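Local coordinates for protein Abbfa_003403 (Acinetobacter baumannii, PDB 4ZXH) that probably builds peptides as a four-domain nonribosomal peptide synthetase, joining condensation, adenylation, phosphopantetheine-bearing carrier and thioesterase domains in one chain, at residues A[575-579]-A[823-827]; A[1056-1062]-A[1089-1095]; A[1065-1070]-A[1130-1135]. All coordinates share one frame; numbering follows the deposited sequence.

Contact 1 (A[575-579]-A[823-827])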
loop_
_atom_site.group_PDB
_atom_site.type_symbol
_atom_site.label_atom_id
_atom_site.label_comp_id
_atom_site.label_asym_id
_atom_site.label_seq_id
_atom_site.Cartn_x
_atom_site.Cartn_y
_atom_site.Cartn_z
ATOM N N GLU A 575 -6.352 -17.424 -45.129
ATOM C CA GLU A 575 -6.991 -18.732 -45.122
ATOM C C GLU A 575 -8.406 -18.709 -44.536
ATOM O O GLU A 575 -9.310 -19.395 -45.031
ATOM C CB GLU A 575 -6.130 -19.724 -44.347
ATOM C CG GLU A 575 -6.664 -21.148 -44.401
ATOM C CD GLU A 575 -5.690 -22.174 -43.852
ATOM O OE1 GLU A 575 -4.744 -21.783 -43.130
ATOM O OE2 GLU A 575 -5.860 -23.375 -44.164
ATOM N N ASP A 576 -8.590 -17.929 -43.475
ATOM C CA ASP A 576 -9.882 -17.819 -42.813
ATOM C C ASP A 576 -10.844 -16.936 -43.622
ATOM O O ASP A 576 -12.038 -17.240 -43.734
ATOM C CB ASP A 576 -9.691 -17.263 -41.396
ATOM C CG ASP A 576 -11.003 -17.122 -40.619
ATOM O OD1 ASP A 576 -11.542 -18.138 -40.112
ATOM O OD2 ASP A 576 -11.487 -15.978 -40.496
ATOM N N ALA A 577 -10.312 -15.854 -44.192
ATOM C CA ALA A 577 -11.140 -14.853 -44.863
ATOM C C ALA A 577 -11.515 -15.255 -46.287
ATOM O O ALA A 577 -12.490 -14.743 -46.835
ATOM C CB ALA A 577 -10.430 -13.490 -44.869
ATOM N N GLU A 578 -10.751 -16.174 -46.875
ATOM C CA GLU A 578 -11.010 -16.668 -48.228
ATOM C C GLU A 578 -11.311 -15.554 -49.229
ATOM O O GLU A 578 -12.338 -15.593 -49.893
ATOM C CB GLU A 578 -12.165 -17.666 -48.203
ATOM C CG GLU A 578 -11.888 -18.857 -47.297
ATOM C CD GLU A 578 -13.093 -19.762 -47.083
ATOM O OE1 GLU A 578 -14.240 -19.311 -47.298
ATOM O OE2 GLU A 578 -12.883 -20.930 -46.693
ATOM N N PRO A 579 -10.407 -14.566 -49.349
ATOM C CA PRO A 579 -10.685 -13.391 -50.186
ATOM C C PRO A 579 -10.653 -13.680 -51.685
ATOM O O PRO A 579 -9.929 -14.572 -52.153
ATOM C CB PRO A 579 -9.567 -12.417 -49.803
ATOM C CG PRO A 579 -8.434 -13.297 -49.387
ATOM C CD PRO A 579 -9.015 -14.583 -48.863
ATOM N N TYR A 823 -19.043 -12.702 -36.431
ATOM C CA TYR A 823 -17.697 -13.204 -36.673
ATOM C C TYR A 823 -17.716 -14.034 -37.958
ATOM O O TYR A 823 -18.560 -14.934 -38.116
ATOM C CB TYR A 823 -17.207 -14.056 -35.498
ATOM C CG TYR A 823 -16.880 -13.296 -34.226
ATOM C CD1 TYR A 823 -15.896 -12.318 -34.212
ATOM C CD2 TYR A 823 -17.531 -13.584 -33.029
ATOM C CE1 TYR A 823 -15.581 -11.623 -33.046
ATOM C CE2 TYR A 823 -17.219 -12.899 -31.857
ATOM C CZ TYR A 823 -16.248 -11.917 -31.874
ATOM O OH TYR A 823 -15.926 -11.235 -30.721
ATOM N N TRP A 824 -16.788 -13.754 -38.867
ATOM C CA TRP A 824 -16.823 -14.387 -40.178
ATOM C C TRP A 824 -16.738 -15.930 -40.111
ATOM O O TRP A 824 -15.723 -16.516 -39.679
ATOM C CB TRP A 824 -15.713 -13.815 -41.063
ATOM C CG TRP A 824 -15.488 -14.604 -42.311
ATOM C CD1 TRP A 824 -14.377 -15.326 -42.631
ATOM C CD2 TRP A 824 -16.409 -14.779 -43.391
ATOM N NE1 TRP A 824 -14.542 -15.929 -43.857
ATOM C CE2 TRP A 824 -15.778 -15.605 -44.345
ATOM C CE3 TRP A 824 -17.697 -14.303 -43.655
ATOM C CZ2 TRP A 824 -16.399 -15.968 -45.548
ATOM C CZ3 TRP A 824 -18.321 -14.673 -44.846
ATOM C CH2 TRP A 824 -17.668 -15.501 -45.775
ATOM N N GLN A 825 -17.837 -16.562 -40.542
ATOM C CA GLN A 825 -18.017 -18.021 -40.550
ATOM C C GLN A 825 -17.679 -18.702 -39.220
ATOM O O GLN A 825 -17.089 -19.787 -39.170
ATOM C CB GLN A 825 -17.225 -18.624 -41.694
ATOM C CG GLN A 825 -17.854 -18.177 -42.991
ATOM C CD GLN A 825 -17.342 -18.870 -44.226
ATOM O OE1 GLN A 825 -16.143 -19.129 -44.380
ATOM N NE2 GLN A 825 -18.264 -19.177 -45.128
ATOM N N ARG A 826 -18.104 -18.040 -38.148
ATOM C CA ARG A 826 -18.062 -18.592 -36.816
ATOM C C ARG A 826 -19.407 -18.371 -36.132
ATOM O O ARG A 826 -19.490 -17.636 -35.158
ATOM C CB ARG A 826 -16.943 -17.955 -36.006
ATOM C CG ARG A 826 -15.544 -18.294 -36.489
ATOM C CD ARG A 826 -14.504 -17.935 -35.421
ATOM N NE ARG A 826 -13.159 -17.839 -35.978
ATOM C CZ ARG A 826 -12.392 -18.887 -36.280
ATOM N NH1 ARG A 826 -12.843 -20.122 -36.079
ATOM N NH2 ARG A 826 -11.173 -18.702 -36.792
ATOM N N PRO A 827 -20.468 -19.026 -36.632
ATOM C CA PRO A 827 -21.823 -18.733 -36.142
ATOM C C PRO A 827 -22.057 -19.080 -34.669
ATOM O O PRO A 827 -22.885 -18.424 -34.052
ATOM C CB PRO A 827 -22.721 -19.598 -37.048
ATOM C CG PRO A 827 -21.848 -20.742 -37.448
ATOM C CD PRO A 827 -20.461 -20.146 -37.594
#
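A577, in the last turn of helix 567-577, and W824, inside the type II beta turn Y823-R826, bring the two backbones closest, with CA atoms 7.4 Å apart. The gap is bridged by side chains of the turn, W824 reaching the helix backbone itself. R826 N bonded to Y823 O (3.1 Å) closes the turn, and E578 leaves the helix with positive phi. The link is the indole of W824: NE1 donates to D576 O at 2.8 Å, a bent bond of 132° at the hydrogen. The oxygen lies in the indole plane, at the ring's edge. CG of W824 stands anti to the backbone N (chi1 168°), which turns the NE1 edge toward the helix end. Q825 CG, next in the chain, sits 3.5 Å above the centre of one indole face. The side chain of D576 runs past the indole in the opposite sense, its carboxylate nearly perpendicular to the ring (86°), with OD2 3.7 Å from W824 CD1. OD1 of D576 is 3.4 Å from R826 NH2. The two flat groups are almost parallel, but OD1 lies well out of the guanidinium plane; the salt bridge is one of charge, with no N-H directed at the oxygen. Firmer polar partners lie nearby: Y626 OH for D576 OD2 and the carbonyl of P634 for R826 NH2. W824 also packs on V624 and Y626 and shares a backbone bond with G636, the last glycine of the glycine-rich signature motif of adenylate-forming enzymes. E578 OE1 and Q825 OE1 approach as two acceptors and make no bond. The contact thus ties a helix end of the adenylation domain to the turn before helix 827-833 through one neutral hydrogen bond, the D576-R826 attraction probably adding a modest electrostatic term.

Contact 2 (A[1056-1062]-A[1089-1095])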
loop_
_atom_site.group_PDB
_atom_site.type_symbol
_atom_site.label_atom_id
_atom_site.label_comp_id
_atom_site.label_asym_id
_atom_site.label_seq_id
_atom_site.Cartn_x
_atom_site.Cartn_y
_atom_site.Cartn_z
ATOM N N ILE A 1056 28.487 -1.996 24.615
ATOM C CA ILE A 1056 27.347 -2.709 24.042
ATOM C C ILE A 1056 27.086 -3.925 24.920
ATOM O O ILE A 1056 28.004 -4.702 25.197
ATOM C CB ILE A 1056 27.613 -3.110 22.547
ATOM C CG1 ILE A 1056 26.485 -3.947 21.964
ATOM C CG2 ILE A 1056 28.884 -3.864 22.419
ATOM C CD1 ILE A 1056 25.128 -3.358 22.200
ATOM N N GLU A 1057 25.861 -4.074 25.414
ATOM C CA GLU A 1057 25.572 -5.250 26.232
ATOM C C GLU A 1057 25.036 -6.377 25.349
ATOM O O GLU A 1057 23.903 -6.313 24.893
ATOM C CB GLU A 1057 24.594 -4.916 27.359
ATOM C CG GLU A 1057 24.345 -6.074 28.339
ATOM C CD GLU A 1057 23.796 -5.624 29.703
ATOM O OE1 GLU A 1057 24.365 -4.698 30.329
ATOM O OE2 GLU A 1057 22.760 -6.175 30.133
ATOM N N LEU A 1058 25.873 -7.388 25.097
ATOM C CA LEU A 1058 25.515 -8.517 24.234
ATOM C C LEU A 1058 24.569 -9.504 24.926
ATOM O O LEU A 1058 23.826 -10.216 24.277
ATOM C CB LEU A 1058 26.772 -9.249 23.778
ATOM C CG LEU A 1058 27.670 -8.398 22.880
ATOM C CD1 LEU A 1058 28.974 -9.092 22.530
ATOM C CD2 LEU A 1058 26.930 -8.057 21.629
ATOM N N ARG A 1059 24.617 -9.560 26.251
ATOM C CA ARG A 1059 23.737 -10.456 26.986
ATOM C C ARG A 1059 23.533 -9.974 28.423
ATOM O O ARG A 1059 24.497 -9.723 29.120
ATOM C CB ARG A 1059 24.276 -11.886 26.953
ATOM C CG ARG A 1059 23.457 -12.886 27.746
ATOM C CD ARG A 1059 22.021 -12.946 27.259
ATOM N NE ARG A 1059 21.199 -13.807 28.113
ATOM C CZ ARG A 1059 19.880 -13.946 28.004
ATOM N NH1 ARG A 1059 19.209 -13.290 27.064
ATOM N NH2 ARG A 1059 19.233 -14.751 28.834
ATOM N N ARG A 1060 22.276 -9.819 28.849
ATOM C CA ARG A 1060 21.971 -9.622 30.268
ATOM C C ARG A 1060 21.699 -10.978 30.894
ATOM O O ARG A 1060 20.718 -11.650 30.557
ATOM C CB ARG A 1060 20.767 -8.696 30.473
ATOM C CG ARG A 1060 20.363 -8.485 31.940
ATOM C CD ARG A 1060 19.323 -7.362 32.065
ATOM N NE ARG A 1060 19.792 -6.112 31.454
ATOM C CZ ARG A 1060 20.410 -5.123 32.105
ATOM N NH1 ARG A 1060 20.630 -5.205 33.414
ATOM N NH2 ARG A 1060 20.799 -4.036 31.444
ATOM N N GLY A 1061 22.584 -11.389 31.795
ATOM C CA GLY A 1061 22.447 -12.668 32.469
ATOM C C GLY A 1061 21.939 -12.479 33.878
ATOM O O GLY A 1061 21.488 -11.391 34.239
ATOM N N THR A 1062 22.019 -13.539 34.678
ATOM C CA THR A 1062 21.460 -13.537 36.032
ATOM C C THR A 1062 22.557 -13.721 37.060
ATOM O O THR A 1062 22.300 -13.689 38.257
ATOM C CB THR A 1062 20.416 -14.662 36.231
ATOM O OG1 THR A 1062 20.990 -15.917 35.836
ATOM C CG2 THR A 1062 19.158 -14.408 35.404
ATOM N N PRO A 1089 23.942 -18.495 28.617
ATOM C CA PRO A 1089 23.093 -17.292 28.652
ATOM C C PRO A 1089 22.891 -16.660 30.048
ATOM O O PRO A 1089 22.324 -15.571 30.126
ATOM C CB PRO A 1089 21.757 -17.799 28.095
ATOM C CG PRO A 1089 21.799 -19.303 28.279
ATOM C CD PRO A 1089 23.230 -19.666 28.079
ATOM N N ASN A 1090 23.325 -17.322 31.119
ATOM C CA ASN A 1090 23.204 -16.747 32.453
ATOM C C ASN A 1090 24.335 -15.777 32.808
ATOM O O ASN A 1090 24.320 -15.160 33.867
ATOM C CB ASN A 1090 23.133 -17.848 33.501
ATOM C CG ASN A 1090 21.824 -18.583 33.463
ATOM O OD1 ASN A 1090 20.791 -18.053 33.882
ATOM N ND2 ASN A 1090 21.847 -19.807 32.948
ATOM N N ARG A 1091 25.309 -15.648 31.920
ATOM C CA ARG A 1091 26.394 -14.707 32.121
ATOM C C ARG A 1091 26.160 -13.457 31.285
ATOM O O ARG A 1091 26.023 -13.532 30.059
ATOM C CB ARG A 1091 27.754 -15.331 31.760
ATOM C CG ARG A 1091 28.962 -14.569 32.333
ATOM C CD ARG A 1091 30.243 -14.974 31.651
ATOM N NE ARG A 1091 30.438 -16.421 31.663
ATOM C CZ ARG A 1091 31.139 -17.055 32.591
ATOM N NH1 ARG A 1091 31.707 -16.368 33.585
ATOM N NH2 ARG A 1091 31.274 -18.370 32.527
ATOM N N THR A 1092 26.092 -12.318 31.967
ATOM C CA THR A 1092 26.146 -11.014 31.325
ATOM C C THR A 1092 27.466 -10.860 30.556
ATOM O O THR A 1092 28.542 -11.170 31.082
ATOM C CB THR A 1092 26.001 -9.883 32.369
ATOM O OG1 THR A 1092 24.770 -10.055 33.092
ATOM C CG2 THR A 1092 26.048 -8.502 31.714
ATOM N N LEU A 1093 27.363 -10.424 29.299
ATOM C CA LEU A 1093 28.515 -10.120 28.448
ATOM C C LEU A 1093 28.438 -8.674 27.976
ATOM O O LEU A 1093 27.399 -8.228 27.457
ATOM C CB LEU A 1093 28.566 -11.012 27.221
ATOM C CG LEU A 1093 28.413 -12.491 27.437
ATOM C CD1 LEU A 1093 28.339 -13.151 26.063
ATOM C CD2 LEU A 1093 29.599 -12.967 28.253
ATOM N N ARG A 1094 29.546 -7.958 28.136
ATOM C CA ARG A 1094 29.643 -6.584 27.683
ATOM C C ARG A 1094 30.920 -6.435 26.895
ATOM O O ARG A 1094 31.936 -7.033 27.229
ATOM C CB ARG A 1094 29.619 -5.623 28.863
ATOM C CG ARG A 1094 28.452 -5.862 29.783
ATOM C CD ARG A 1094 28.180 -4.662 30.663
ATOM N NE ARG A 1094 26.891 -4.773 31.327
ATOM C CZ ARG A 1094 26.754 -4.906 32.634
ATOM N NH1 ARG A 1094 27.834 -4.929 33.402
ATOM N NH2 ARG A 1094 25.542 -4.998 33.169
ATOM N N ALA A 1095 30.858 -5.658 25.828
ATOM C CA ALA A 1095 31.990 -5.493 24.933
ATOM C C ALA A 1095 32.186 -4.014 24.723
ATOM O O ALA A 1095 31.223 -3.244 24.799
ATOM C CB ALA A 1095 31.759 -6.210 23.590
#
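E1057 and R1094 lie side by side across an antiparallel strand pair at the edge of the alpha/beta-hydrolase sheet of the thioesterase domain, broken by a classic beta bulge in which L1058 and R1059 both face L1093. R1094 NE donates to E1057 OE1 at 2.7 Å from above the carboxylate plane; the oxygen lies in the guanidinium plane, while the carboxylate is turned 49° from it. NH2 adds a weak bond to the same oxygen, and T1092 CG2 packs over one guanidinium face. R1060 NH2 faces E1057 OE2 by charge alone, with no directed N-H. R1059, on the partner segment, points to the other face, that of I1056, L1093 and A1095. Its chain bends at chi2 (58°), bringing NE edge-on to P1089 O at 2.9 Å, nearly straight (170°) and on a lone pair of the carbonyl. On the apolar side, A1095 CB meets I1056 CG2 at 3.9 Å and L1058 CD1 at 4.1 Å, beside helix 977-990. Beyond the bulge, the hydroxyl of T1092 accepts from G1061 N, and T1062 OG1 donates to N1090 OD1 at 2.9 Å, tilted slightly from the amide's carbonyl plane.

Contact 3 (A[1065-1070]-A[1130-1135])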
loop_
_atom_site.group_PDB
_atom_site.type_symbol
_atom_site.label_atom_id
_atom_site.label_comp_id
_atom_site.label_asym_id
_atom_site.label_seq_id
_atom_site.Cartn_x
_atom_site.Cartn_y
_atom_site.Cartn_z
ATOM N N GLN A 1065 28.620 -11.570 38.172
ATOM C CA GLN A 1065 29.808 -11.115 37.455
ATOM C C GLN A 1065 29.700 -11.219 35.936
ATOM O O GLN A 1065 29.519 -12.298 35.385
ATOM C CB GLN A 1065 31.023 -11.902 37.930
ATOM C CG GLN A 1065 32.337 -11.443 37.339
ATOM C CD GLN A 1065 33.469 -12.318 37.796
ATOM O OE1 GLN A 1065 33.436 -13.541 37.614
ATOM N NE2 GLN A 1065 34.459 -11.710 38.443
ATOM N N PRO A 1066 29.829 -10.079 35.260
ATOM C CA PRO A 1066 29.855 -9.983 33.802
ATOM C C PRO A 1066 31.208 -10.392 33.261
ATOM O O PRO A 1066 32.185 -10.407 34.002
ATOM C CB PRO A 1066 29.623 -8.487 33.524
ATOM C CG PRO A 1066 29.592 -7.808 34.861
ATOM C CD PRO A 1066 30.087 -8.781 35.898
ATOM N N LEU A 1067 31.261 -10.694 31.975
ATOM C CA LEU A 1067 32.520 -10.840 31.268
ATOM C C LEU A 1067 32.680 -9.618 30.381
ATOM O O LEU A 1067 31.783 -9.307 29.604
ATOM C CB LEU A 1067 32.538 -12.128 30.439
ATOM C CG LEU A 1067 33.647 -12.268 29.406
ATOM C CD1 LEU A 1067 34.988 -12.118 30.097
ATOM C CD2 LEU A 1067 33.550 -13.605 28.695
ATOM N N TRP A 1068 33.800 -8.913 30.516
ATOM C CA TRP A 1068 34.092 -7.746 29.682
ATOM C C TRP A 1068 34.991 -8.129 28.524
ATOM O O TRP A 1068 36.024 -8.788 28.714
ATOM C CB TRP A 1068 34.772 -6.647 30.488
ATOM C CG TRP A 1068 33.924 -6.064 31.547
ATOM C CD1 TRP A 1068 33.838 -6.470 32.841
ATOM C CD2 TRP A 1068 33.030 -4.949 31.412
ATOM N NE1 TRP A 1068 32.942 -5.678 33.526
ATOM C CE2 TRP A 1068 32.433 -4.738 32.667
ATOM C CE3 TRP A 1068 32.677 -4.113 30.351
ATOM C CZ2 TRP A 1068 31.506 -3.726 32.890
ATOM C CZ3 TRP A 1068 31.753 -3.109 30.575
ATOM C CH2 TRP A 1068 31.182 -2.921 31.833
ATOM N N LEU A 1069 34.602 -7.698 27.328
ATOM C CA LEU A 1069 35.378 -7.957 26.126
ATOM C C LEU A 1069 35.826 -6.659 25.469
ATOM O O LEU A 1069 35.078 -5.695 25.403
ATOM C CB LEU A 1069 34.571 -8.805 25.147
ATOM C CG LEU A 1069 34.154 -10.174 25.719
ATOM C CD1 LEU A 1069 33.112 -10.843 24.868
ATOM C CD2 LEU A 1069 35.352 -11.107 25.919
ATOM N N PHE A 1070 37.052 -6.642 24.968
ATOM C CA PHE A 1070 37.585 -5.423 24.401
ATOM C C PHE A 1070 37.933 -5.557 22.935
ATOM O O PHE A 1070 38.428 -6.591 22.494
ATOM C CB PHE A 1070 38.793 -5.001 25.200
ATOM C CG PHE A 1070 38.513 -4.921 26.642
ATOM C CD1 PHE A 1070 37.855 -3.815 27.166
ATOM C CD2 PHE A 1070 38.860 -5.963 27.480
ATOM C CE1 PHE A 1070 37.568 -3.735 28.514
ATOM C CE2 PHE A 1070 38.584 -5.890 28.828
ATOM C CZ PHE A 1070 37.930 -4.775 29.344
ATOM N N PRO A 1130 35.320 -8.865 42.096
ATOM C CA PRO A 1130 36.348 -9.220 41.107
ATOM C C PRO A 1130 35.906 -8.979 39.670
ATOM O O PRO A 1130 34.703 -9.033 39.390
ATOM C CB PRO A 1130 36.572 -10.722 41.343
ATOM C CG PRO A 1130 35.862 -11.045 42.616
ATOM C CD PRO A 1130 34.756 -10.059 42.739
ATOM N N TYR A 1131 36.867 -8.721 38.786
ATOM C CA TYR A 1131 36.570 -8.487 37.382
ATOM C C TYR A 1131 36.921 -9.683 36.524
ATOM O O TYR A 1131 37.779 -10.490 36.896
ATOM C CB TYR A 1131 37.301 -7.248 36.886
ATOM C CG TYR A 1131 36.738 -6.015 37.512
ATOM C CD1 TYR A 1131 35.533 -5.482 37.070
ATOM C CD2 TYR A 1131 37.379 -5.405 38.572
ATOM C CE1 TYR A 1131 34.992 -4.358 37.663
ATOM C CE2 TYR A 1131 36.852 -4.285 39.163
ATOM C CZ TYR A 1131 35.663 -3.761 38.709
ATOM O OH TYR A 1131 35.145 -2.631 39.306
ATOM N N PHE A 1132 36.229 -9.795 35.388
ATOM C CA PHE A 1132 36.409 -10.907 34.468
ATOM C C PHE A 1132 36.539 -10.311 33.069
ATOM O O PHE A 1132 35.625 -9.660 32.576
ATOM C CB PHE A 1132 35.238 -11.894 34.583
ATOM C CG PHE A 1132 35.418 -13.157 33.793
ATOM C CD1 PHE A 1132 36.684 -13.681 33.558
ATOM C CD2 PHE A 1132 34.321 -13.814 33.255
ATOM C CE1 PHE A 1132 36.849 -14.849 32.812
ATOM C CE2 PHE A 1132 34.478 -14.976 32.513
ATOM C CZ PHE A 1132 35.747 -15.497 32.291
ATOM N N LEU A 1133 37.692 -10.517 32.444
ATOM C CA LEU A 1133 38.081 -9.761 31.261
ATOM C C LEU A 1133 38.522 -10.669 30.145
ATOM O O LEU A 1133 38.945 -11.806 30.381
ATOM C CB LEU A 1133 39.248 -8.814 31.567
ATOM C CG LEU A 1133 39.270 -8.061 32.872
ATOM C CD1 LEU A 1133 40.662 -7.639 33.107
ATOM C CD2 LEU A 1133 38.376 -6.852 32.751
ATOM N N GLY A 1134 38.498 -10.143 28.929
ATOM C CA GLY A 1134 38.943 -10.932 27.815
ATOM C C GLY A 1134 38.869 -10.207 26.502
ATOM O O GLY A 1134 38.304 -9.112 26.425
ATOM N N GLY A 1135 39.423 -10.835 25.469
ATOM C CA GLY A 1135 39.531 -10.217 24.167
ATOM C C GLY A 1135 40.102 -11.172 23.131
ATOM O O GLY A 1135 40.836 -12.135 23.442
#
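W1068 and L1133 pair in parallel, their CA atoms 4.7 Å apart, where strands 1067-1070 and 1131-1135 lie side by side with the axes of the short segments 31° apart. W1068 N donates to F1132 O at 2.9 Å, nearly straight, and F1070 N to G1134 O at 3.1 Å; the return bond from G1134 N to W1068 O is weak. On the side of L1069, the ring of F1132 reaches over to L1067. A chi1 of -173° swings this ring away from its own backbone N and across to L1067, whose CD1 makes a CH-pi contact 3.7 Å from the F1132 ring centroid, 14° off the normal. Y1317 meets this ring as well. L1069 CD2 rests 3.6 Å from G1134 O. The other face holds W1068, F1070 and L1133: L1133 CD2 touches the edge of the phenyl ring at F1070 CZ (4.0 Å), under helices 1111-1125 and 1138-1152. At the start of both segments, Q1065 reaches out in an extended chain, and NE2 donates to P1130 O at 2.9 Å from well above the carbonyl plane; NE2 also bonds to T1158 OG1. W1068 NE1 is satisfied by Q1126 OE1. The contact thus joins two inner strands of the thioesterase sheet by backbone bonds, with apolar side chains on both faces and the N-H groups of Q1065 and W1068 given partners. G1134 and G1135 bring no side chains as the strand runs into the GxCxG pattern that probably forms the nucleophile elbow of this thioesterase.

In the fold
Contact 1 sits in the adenylation domain, and contacts 2 and 3 in the thioesterase domain, on the opposite side of the chain's centre; the centres of contacts 2 and 3 lie about 82 and 89 Å from that of contact 1. Contact 1 closes before the others open. The segments of contacts 2 and 3 then alternate along the chain, and their centres are only about 10 Å apart. They share one mixed sheet: strand 1055-1057 forms its edge, 1093-1096 comes next, then 1067-1070 and 1131-1136. Probable hydrogen bonds from L1069 N to R1094 O (2.7 Å) and L1067 N to T1092 O (2.9 Å) join them, so one continuous sheet underlies both, while contact 1 belongs to a separate domain of the same chain.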